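Local structure of UTP-glucose-1-phosphate uridylyltransferase 2 (Trypanosoma brucei, 3GUE) at residues A[189-201]-A[313-326]. The protein probably catalyses the reversible transfer of a uridylyl group from UTP to glucose 1-phosphate, giving UDP-glucose and diphosphate. Sequence-based numbering, arbitrary orientation.
With UPG (uridine-5'-diphosphate-glucose), chain C.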
ATOM      1  N   PRO A 189      -5.820  10.590   5.481  1.00 26.12           N
ATOM      2  CA  PRO A 189      -5.421  11.362   4.288  1.00 25.57           C
ATOM      3  C   PRO A 189      -4.304  10.757   3.391  1.00 25.79           C
ATOM      4  O   PRO A 189      -3.600  11.507   2.704  1.00 25.90           O
ATOM      5  CB  PRO A 189      -4.967  12.684   4.891  1.00 24.87           C
ATOM      6  CG  PRO A 189      -4.495  12.355   6.272  1.00 25.83           C
ATOM      7  CD  PRO A 189      -5.168  11.091   6.718  1.00 25.84           C
ATOM      8  N   GLY A 190      -4.130   9.437   3.428  1.00 26.63           N
ATOM      9  CA  GLY A 190      -3.097   8.733   2.636  1.00 26.65           C
ATOM     10  C   GLY A 190      -1.937   8.383   3.544  1.00 26.48           C
ATOM     11  O   GLY A 190      -1.804   8.982   4.598  1.00 26.84           O
ATOM     12  N   HIS A 191      -1.135   7.385   3.157  1.00 26.67           N
ATOM     13  CA  HIS A 191       0.130   7.076   3.813  1.00 26.61           C
ATOM     14  C   HIS A 191       1.203   8.198   3.694  1.00 26.95           C
ATOM     15  O   HIS A 191       2.137   8.245   4.482  1.00 28.63           O
ATOM     16  CB  HIS A 191       0.650   5.658   3.421  1.00 26.36           C
ATOM     17  CG  HIS A 191       0.570   5.366   1.945  1.00 25.14           C
ATOM     18  ND1 HIS A 191       1.353   6.010   1.015  1.00 26.07           N
ATOM     19  CD2 HIS A 191      -0.255   4.555   1.237  1.00 25.19           C
ATOM     20  CE1 HIS A 191       1.037   5.593  -0.205  1.00 25.44           C
ATOM     21  NE2 HIS A 191       0.056   4.711  -0.098  1.00 25.17           N
ATOM     22  N   GLY A 192       1.045   9.129   2.753  1.00 27.16           N
ATOM     23  CA  GLY A 192       1.884  10.330   2.720  1.00 26.78           C
ATOM     24  C   GLY A 192       1.839  11.101   4.026  1.00 27.54           C
ATOM     25  O   GLY A 192       2.764  11.882   4.314  1.00 28.25           O
ATOM     26  N   ASP A 193       0.775  10.841   4.814  1.00 27.06           N
ATOM     27  CA  ASP A 193       0.474  11.459   6.111  1.00 26.70           C
ATOM     28  C   ASP A 193       1.554  11.122   7.137  1.00 26.60           C
ATOM     29  O   ASP A 193       1.746  11.842   8.101  1.00 25.79           O
ATOM     30  CB  ASP A 193      -0.898  10.956   6.600  1.00 27.46           C
ATOM     31  CG  ASP A 193      -1.522  11.804   7.714  1.00 26.67           C
ATOM     32  OD1 ASP A 193      -1.340  13.040   7.761  1.00 24.52           O
ATOM     33  OD2 ASP A 193      -2.280  11.230   8.527  1.00 28.57           O
ATOM     34  N   VAL A 194       2.271  10.023   6.911  1.00 26.48           N
ATOM     35  CA  VAL A 194       3.300   9.565   7.850  1.00 26.04           C
ATOM     36  C   VAL A 194       4.325  10.612   8.331  1.00 26.26           C
ATOM     37  O   VAL A 194       4.709  10.624   9.498  1.00 25.99           O
ATOM     38  CB  VAL A 194       4.035   8.299   7.304  1.00 25.34           C
ATOM     39  CG1 VAL A 194       4.885   8.633   6.041  1.00 26.03           C
ATOM     40  CG2 VAL A 194       4.877   7.671   8.420  1.00 25.68           C
ATOM     41  N   TYR A 195       4.747  11.505   7.438  1.00 27.89           N
ATOM     42  CA  TYR A 195       5.837  12.423   7.754  1.00 26.95           C
ATOM     43  C   TYR A 195       5.380  13.464   8.788  1.00 27.04           C
ATOM     44  O   TYR A 195       6.025  13.632   9.836  1.00 26.74           O
ATOM     45  CB  TYR A 195       6.418  13.070   6.486  1.00 27.38           C
ATOM     46  CG  TYR A 195       6.868  12.082   5.409  1.00 28.56           C
ATOM     47  CD1 TYR A 195       7.957  11.206   5.615  1.00 28.18           C
ATOM     48  CD2 TYR A 195       6.203  12.020   4.183  1.00 28.52           C
ATOM     49  CE1 TYR A 195       8.361  10.296   4.617  1.00 27.44           C
ATOM     50  CE2 TYR A 195       6.608  11.128   3.183  1.00 29.97           C
ATOM     51  CZ  TYR A 195       7.685  10.261   3.407  1.00 29.32           C
ATOM     52  OH  TYR A 195       8.078   9.387   2.397  1.00 29.64           O
ATOM     53  N   THR A 196       4.257  14.112   8.510  1.00 26.26           N
ATOM     54  CA  THR A 196       3.615  15.060   9.458  1.00 26.50           C
ATOM     55  C   THR A 196       3.173  14.416  10.776  1.00 26.49           C
ATOM     56  O   THR A 196       3.357  14.994  11.847  1.00 27.06           O
ATOM     57  CB  THR A 196       2.450  15.841   8.797  1.00 26.65           C
ATOM     58  OG1 THR A 196       1.959  16.857   9.692  1.00 28.71           O
ATOM     59  CG2 THR A 196       1.321  14.931   8.403  1.00 25.81           C
ATOM     60  N   VAL A 197       2.667  13.197  10.705  1.00 26.39           N
ATOM     61  CA  VAL A 197       2.304  12.452  11.914  1.00 26.83           C
ATOM     62  C   VAL A 197       3.524  12.170  12.796  1.00 26.87           C
ATOM     63  O   VAL A 197       3.476  12.411  14.021  1.00 27.06           O
ATOM     64  CB  VAL A 197       1.563  11.162  11.567  1.00 26.28           C
ATOM     65  CG1 VAL A 197       1.422  10.274  12.802  1.00 27.70           C
ATOM     66  CG2 VAL A 197       0.184  11.503  10.943  1.00 26.08           C
ATOM     67  N   LEU A 198       4.598  11.668  12.183  1.00 27.20           N
ATOM     68  CA  LEU A 198       5.877  11.461  12.883  1.00 27.49           C
ATOM     69  C   LEU A 198       6.387  12.756  13.539  1.00 27.43           C
ATOM     70  O   LEU A 198       6.854  12.743  14.682  1.00 26.92           O
ATOM     71  CB  LEU A 198       6.943  10.866  11.934  1.00 27.30           C
ATOM     72  CG  LEU A 198       6.959   9.349  11.718  1.00 28.19           C
ATOM     73  CD1 LEU A 198       8.064   8.956  10.684  1.00 28.52           C
ATOM     74  CD2 LEU A 198       7.103   8.591  13.037  1.00 26.35           C
ATOM     75  N   TYR A 199       6.304  13.862  12.796  1.00 27.89           N
ATOM     76  CA  TYR A 199       6.807  15.174  13.234  1.00 27.66           C
ATOM     77  C   TYR A 199       5.934  15.756  14.336  1.00 27.28           C
ATOM     78  O   TYR A 199       6.427  16.080  15.408  1.00 26.11           O
ATOM     79  CB  TYR A 199       6.840  16.165  12.055  1.00 28.24           C
ATOM     80  CG  TYR A 199       7.517  17.502  12.359  1.00 30.36           C
ATOM     81  CD1 TYR A 199       8.858  17.557  12.771  1.00 30.56           C
ATOM     82  CD2 TYR A 199       6.822  18.713  12.223  1.00 30.01           C
ATOM     83  CE1 TYR A 199       9.471  18.756  13.031  1.00 29.38           C
ATOM     84  CE2 TYR A 199       7.438  19.925  12.484  1.00 29.30           C
ATOM     85  CZ  TYR A 199       8.752  19.938  12.890  1.00 30.50           C
ATOM     86  OH  TYR A 199       9.367  21.131  13.161  1.00 30.79           O
ATOM     87  N   SER A 200       4.637  15.861  14.052  1.00 27.08           N
ATOM     88  CA  SER A 200       3.729  16.515  14.989  0.50 27.04           C
ATOM     89  C   SER A 200       3.387  15.691  16.234  1.00 26.80           C
ATOM     90  O   SER A 200       2.995  16.267  17.267  1.00 26.94           O
ATOM     91  CB  SER A 200       2.477  17.021  14.272  0.50 27.08           C
ATOM     92  OG  SER A 200       2.766  18.247  13.617  0.50 27.89           O
ATOM     93  N   SER A 201       3.547  14.366  16.173  1.00 26.66           N
ATOM     94  CA  SER A 201       3.271  13.529  17.368  1.00 27.69           C
ATOM     95  C   SER A 201       4.366  13.580  18.432  1.00 27.32           C
ATOM     96  O   SER A 201       4.126  13.241  19.598  1.00 27.13           O
ATOM     97  CB  SER A 201       3.090  12.067  16.986  1.00 27.68           C
ATOM     98  OG  SER A 201       4.265  11.605  16.340  1.00 27.18           O
ATOM     99  N   LEU A 313      14.740  14.001   7.529  1.00 25.28           N
ATOM    100  CA  LEU A 313      13.325  14.361   7.680  1.00 25.01           C
ATOM    101  C   LEU A 313      13.133  15.476   8.687  1.00 25.51           C
ATOM    102  O   LEU A 313      12.389  16.429   8.432  1.00 25.23           O
ATOM    103  CB  LEU A 313      12.463  13.156   8.056  1.00 25.71           C
ATOM    104  CG  LEU A 313      10.988  13.467   8.243  1.00 23.33           C
ATOM    105  CD1 LEU A 313      10.274  13.708   6.897  1.00 22.94           C
ATOM    106  CD2 LEU A 313      10.253  12.399   9.103  1.00 24.24           C
ATOM    107  N   LYS A 314      13.816  15.376   9.822  1.00 26.04           N
ATOM    108  CA  LYS A 314      13.675  16.369  10.868  1.00 27.70           C
ATOM    109  C   LYS A 314      14.066  17.747  10.346  1.00 28.27           C
ATOM    110  O   LYS A 314      13.328  18.721  10.531  1.00 28.32           O
ATOM    111  CB  LYS A 314      14.531  15.988  12.082  1.00 27.96           C
ATOM    112  CG  LYS A 314      14.655  17.071  13.134  1.00 29.51           C
ATOM    113  CD  LYS A 314      13.421  17.189  14.024  1.00 32.03           C
ATOM    114  CE  LYS A 314      13.539  18.419  14.938  1.00 32.57           C
ATOM    115  NZ  LYS A 314      14.914  18.499  15.561  1.00 34.46           N
ATOM    116  N   LYS A 315      15.228  17.805   9.689  1.00 28.54           N
ATOM    117  CA  LYS A 315      15.758  19.035   9.084  1.00 29.17           C
ATOM    118  C   LYS A 315      14.833  19.622   8.013  1.00 29.25           C
ATOM    119  O   LYS A 315      14.675  20.838   7.933  1.00 29.69           O
ATOM    120  CB  LYS A 315      17.164  18.782   8.507  1.00 28.89           C
ATOM    121  CG  LYS A 315      18.199  18.476   9.584  1.00 30.24           C
ATOM    122  CD  LYS A 315      19.506  17.925   9.004  1.00 30.24           C
ATOM    123  CE  LYS A 315      20.461  19.032   8.602  1.00 30.59           C
ATOM    124  NZ  LYS A 315      21.841  18.517   8.302  1.00 32.27           N
ATOM    125  N   MET A 316      14.216  18.764   7.203  1.00 29.70           N
ATOM    126  CA  MET A 316      13.249  19.232   6.205  1.00 30.58           C
ATOM    127  C   MET A 316      11.998  19.809   6.872  1.00 29.38           C
ATOM    128  O   MET A 316      11.592  20.934   6.561  1.00 29.02           O
ATOM    129  CB  MET A 316      12.892  18.117   5.229  1.00 30.66           C
ATOM    130  CG  MET A 316      12.272  18.594   3.902  1.00 31.77           C
ATOM    131  SD  MET A 316      12.126  17.236   2.712  1.00 35.02           S
ATOM    132  CE  MET A 316      13.533  16.230   3.209  1.00 33.95           C
ATOM    133  N   MET A 317      11.423  19.058   7.813  1.00 28.79           N
ATOM    134  CA  MET A 317      10.185  19.457   8.483  1.00 28.46           C
ATOM    135  C   MET A 317      10.348  20.803   9.197  1.00 28.19           C
ATOM    136  O   MET A 317       9.477  21.665   9.084  1.00 27.67           O
ATOM    137  CB  MET A 317       9.676  18.373   9.454  1.00 28.33           C
ATOM    138  CG  MET A 317       9.295  17.028   8.822  1.00 29.40           C
ATOM    139  SD  MET A 317       8.009  17.040   7.573  1.00 32.63           S
ATOM    140  CE  MET A 317       6.555  17.285   8.589  1.00 30.78           C
ATOM    141  N   ASP A 318      11.464  20.970   9.916  1.00 27.97           N
ATOM    142  CA  ASP A 318      11.804  22.234  10.573  1.00 28.45           C
ATOM    143  C   ASP A 318      11.888  23.355   9.552  1.00 28.31           C
ATOM    144  O   ASP A 318      11.271  24.402   9.723  1.00 29.18           O
ATOM    145  CB  ASP A 318      13.149  22.133  11.315  1.00 28.61           C
ATOM    146  CG  ASP A 318      13.026  21.499  12.699  1.00 29.47           C
ATOM    147  OD1 ASP A 318      11.907  21.488  13.273  1.00 27.99           O
ATOM    148  OD2 ASP A 318      14.075  21.049  13.230  1.00 28.70           O
ATOM    149  N   GLU A 319      12.662  23.116   8.499  1.00 28.43           N
ATOM    150  CA  GLU A 319      12.890  24.071   7.418  1.00 29.11           C
ATOM    151  C   GLU A 319      11.565  24.543   6.806  1.00 28.37           C
ATOM    152  O   GLU A 319      11.328  25.737   6.661  1.00 28.34           O
ATOM    153  CB  GLU A 319      13.781  23.404   6.369  1.00 29.25           C
ATOM    154  CG  GLU A 319      14.307  24.270   5.242  1.00 30.58           C
ATOM    155  CD  GLU A 319      15.121  23.440   4.267  1.00 31.24           C
ATOM    156  OE1 GLU A 319      16.277  23.091   4.598  1.00 33.69           O
ATOM    157  OE2 GLU A 319      14.599  23.124   3.174  1.00 34.03           O
ATOM    158  N   GLN A 320      10.689  23.595   6.500  1.00 28.09           N
ATOM    159  CA  GLN A 320       9.434  23.885   5.811  1.00 27.96           C
ATOM    160  C   GLN A 320       8.255  24.138   6.764  1.00 27.31           C
ATOM    161  O   GLN A 320       7.098  24.206   6.332  1.00 27.24           O
ATOM    162  CB  GLN A 320       9.143  22.771   4.810  1.00 28.37           C
ATOM    163  CG  GLN A 320      10.354  22.454   3.945  1.00 30.10           C
ATOM    164  CD  GLN A 320       9.988  22.195   2.511  1.00 34.12           C
ATOM    165  OE1 GLN A 320      10.280  21.120   1.962  1.00 37.48           O
ATOM    166  NE2 GLN A 320       9.331  23.178   1.881  1.00 34.01           N
ATOM    167  N   LEU A 321       8.567  24.288   8.052  1.00 26.67           N
ATOM    168  CA  LEU A 321       7.598  24.637   9.105  1.00 26.69           C
ATOM    169  C   LEU A 321       6.469  23.606   9.222  1.00 26.85           C
ATOM    170  O   LEU A 321       5.282  23.948   9.263  1.00 27.30           O
ATOM    171  CB  LEU A 321       7.060  26.072   8.908  1.00 26.43           C
ATOM    172  CG  LEU A 321       8.087  27.135   8.460  1.00 26.41           C
ATOM    173  CD1 LEU A 321       7.475  28.151   7.508  1.00 27.51           C
ATOM    174  CD2 LEU A 321       8.788  27.823   9.629  1.00 26.83           C
ATOM    175  N   GLY A 322       6.863  22.335   9.266  1.00 26.92           N
ATOM    176  CA  GLY A 322       5.941  21.200   9.356  1.00 26.75           C
ATOM    177  C   GLY A 322       5.079  20.904   8.134  1.00 26.79           C
ATOM    178  O   GLY A 322       4.192  20.052   8.207  1.00 26.86           O
ATOM    179  N   VAL A 323       5.337  21.585   7.010  1.00 26.71           N
ATOM    180  CA  VAL A 323       4.485  21.474   5.808  1.00 26.92           C
ATOM    181  C   VAL A 323       5.246  20.990   4.550  1.00 27.33           C
ATOM    182  O   VAL A 323       5.796  21.804   3.793  1.00 26.44           O
ATOM    183  CB  VAL A 323       3.672  22.821   5.557  1.00 26.79           C
ATOM    184  CG1 VAL A 323       2.767  22.727   4.328  1.00 26.46           C
ATOM    185  CG2 VAL A 323       2.837  23.162   6.769  1.00 25.67           C
ATOM    186  N   LEU A 324       5.286  19.664   4.342  1.00 27.44           N
ATOM    187  CA  LEU A 324       5.842  19.096   3.104  1.00 28.80           C
ATOM    188  C   LEU A 324       4.919  19.362   1.906  1.00 28.93           C
ATOM    189  O   LEU A 324       3.697  19.254   2.024  1.00 28.42           O
ATOM    190  CB  LEU A 324       6.065  17.577   3.214  1.00 28.81           C
ATOM    191  CG  LEU A 324       7.101  17.079   4.216  1.00 30.62           C
ATOM    192  CD1 LEU A 324       7.191  15.561   4.199  1.00 30.03           C
ATOM    193  CD2 LEU A 324       8.488  17.714   4.000  1.00 31.37           C
ATOM    194  N   ARG A 325       5.526  19.679   0.762  1.00 29.10           N
ATOM    195  CA  ARG A 325       4.785  19.980  -0.462  1.00 29.80           C
ATOM    196  C   ARG A 325       4.488  18.705  -1.243  1.00 29.55           C
ATOM    197  O   ARG A 325       4.795  18.644  -2.431  1.00 30.28           O
ATOM    198  CB  ARG A 325       5.593  20.931  -1.373  1.00 29.97           C
ATOM    199  CG  ARG A 325       6.131  22.181  -0.714  1.00 30.07           C
ATOM    200  CD  ARG A 325       6.928  23.066  -1.694  1.00 30.67           C
ATOM    201  NE  ARG A 325       8.378  22.836  -1.639  1.00 31.27           N
ATOM    202  CZ  ARG A 325       9.044  21.975  -2.411  1.00 31.69           C
ATOM    203  NH1 ARG A 325       8.409  21.240  -3.311  1.00 32.46           N
ATOM    204  NH2 ARG A 325      10.360  21.844  -2.282  1.00 33.59           N
ATOM    205  N   LEU A 326       3.928  17.680  -0.593  1.00 28.74           N
ATOM    206  CA  LEU A 326       3.534  16.470  -1.311  1.00 27.84           C
ATOM    207  C   LEU A 326       2.372  16.788  -2.255  1.00 27.32           C
ATOM    208  O   LEU A 326       1.484  17.557  -1.900  1.00 27.70           O
ATOM    209  CB  LEU A 326       3.137  15.355  -0.331  1.00 27.75           C
ATOM    210  CG  LEU A 326       4.227  14.667   0.508  1.00 27.60           C
ATOM    211  CD1 LEU A 326       3.584  13.726   1.508  1.00 28.74           C
ATOM    212  CD2 LEU A 326       5.185  13.870  -0.355  1.00 25.64           C
TER
HETATM  213  N1  UPG C 484      -2.549   3.324   4.334  1.00 21.25           N
HETATM  214  C2  UPG C 484      -2.376   4.074   5.514  1.00 21.84           C
HETATM  215  N3  UPG C 484      -2.989   5.313   5.574  1.00 23.09           N
HETATM  216  C4  UPG C 484      -3.743   5.832   4.548  1.00 23.06           C
HETATM  217  C5  UPG C 484      -3.904   5.102   3.363  1.00 23.85           C
HETATM  218  C6  UPG C 484      -3.309   3.850   3.242  1.00 22.35           C
HETATM  219  O2  UPG C 484      -1.740   3.690   6.507  1.00 19.71           O
HETATM  220  O4  UPG C 484      -4.258   6.945   4.721  1.00 21.14           O
HETATM  221  C1C UPG C 484      -1.902   1.978   4.213  1.00 20.87           C
HETATM  222  C2C UPG C 484      -2.709   0.773   3.720  1.00 19.46           C
HETATM  223  O2C UPG C 484      -3.477   0.201   4.788  1.00 17.26           O
HETATM  224  C3C UPG C 484      -1.569  -0.156   3.311  1.00 19.19           C
HETATM  225  C4C UPG C 484      -0.567   0.808   2.697  1.00 18.49           C
HETATM  226  O4C UPG C 484      -0.864   2.128   3.229  1.00 16.57           O
HETATM  227  O3C UPG C 484      -0.984  -0.717   4.485  1.00 20.36           O
HETATM  228  C5C UPG C 484      -0.713   0.883   1.142  1.00 17.44           C
HETATM  229  O5C UPG C 484      -1.914   1.467   0.712  1.00 15.94           O
HETATM  230  PA  UPG C 484      -2.724   0.869  -0.549  1.00 18.72           P
HETATM  231  O1A UPG C 484      -2.783  -0.600  -0.304  1.00 20.56           O
HETATM  232  O2A UPG C 484      -3.965   1.610  -0.802  1.00 20.57           O
HETATM  233  O3A UPG C 484      -1.656   1.116  -1.776  1.00 19.64           O
HETATM  234  PB  UPG C 484      -1.536   2.427  -2.733  1.00 21.38           P
HETATM  235  O1B UPG C 484      -1.432   3.616  -1.870  1.00 17.81           O
HETATM  236  O2B UPG C 484      -2.556   2.390  -3.828  1.00 17.01           O
HETATM  237  O3B UPG C 484      -0.152   2.065  -3.461  1.00 17.61           O
HETATM  238  C1' UPG C 484       1.082   2.014  -2.655  1.00 17.06           C
HETATM  239  C2' UPG C 484       2.069   3.035  -3.204  1.00 20.54           C
HETATM  240  C3' UPG C 484       2.305   2.703  -4.672  1.00 20.13           C
HETATM  241  C4' UPG C 484       2.897   1.288  -4.774  1.00 19.24           C
HETATM  242  C5' UPG C 484       1.950   0.259  -4.106  1.00 20.96           C
HETATM  243  C6' UPG C 484       2.650  -1.062  -3.918  1.00 20.78           C
HETATM  244  O2' UPG C 484       1.552   4.373  -3.093  1.00 22.23           O
HETATM  245  O3' UPG C 484       3.141   3.695  -5.244  1.00 17.24           O
HETATM  246  O4' UPG C 484       3.115   0.933  -6.131  1.00 20.50           O
HETATM  247  O5' UPG C 484       1.552   0.656  -2.765  1.00 19.65           O
HETATM  248  O6' UPG C 484       1.676  -2.077  -3.665  1.00 20.23           O
HETATM  249  O   HOH W   1       4.038  18.721  10.359  1.00 29.79           O
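With its CG anti to the backbone N (chi1 -172°), Tyr-199 lays its ring across Met-317 CB, while the bends at chi2 and chi3 of Met-317 return CE to Tyr-199 CB and the CA of Thr-196. Met-317 CB sits over the ring centre in a CH-pi contact, 3.5 Å from the centroid. A flexible, unbranched thioether suits this place, since it can follow both the ring and the helix surface. At the far end, Tyr-199 OH donates to Asp-318 OD1 at 2.6 Å, meeting the oxygen on its anti side with the ring and carboxylate planes 73° apart. Asp-318 OD2 pairs with Lys-314 NZ at 3.6 Å, so the carboxylate has a partner on each oxygen.

Tyr-195, one helical turn earlier, presents its CB and ring to three leucines. Leu-324 CD1 lies 3.5 Å from Tyr-195 CB, Leu-313 CD1 packs against CD1 of the ring, and Leu-326 CD1 comes to the ring edge. Their branched methyls suit this apolar surface, and the tyrosine hydroxyl reaches beyond them to the carbonyl of Met-352. A water donates to both Thr-196 OG1 and Gly-322 O, bridging the two segments. Gly-322 has positive phi, and its CA lies 3.7 Å from Tyr-199 CE2, a spot where a side chain would crowd the ring.

The two helices cross nearly perpendicularly, at -85°, and helix 313-319 ends in a Schellman motif with Leu-321 as C-prime residue, turning the chain back along helix 194-201. Farther toward the N-terminus of 189-201, His-191 NE2 donates to UDP-glucose O1B at 2.6 Å. The contact thus packs a peripheral helix of the GT-A-like nucleotidyltransferase domain against the segment that contributes Gly-190 and His-191 to the UDP-glucose site.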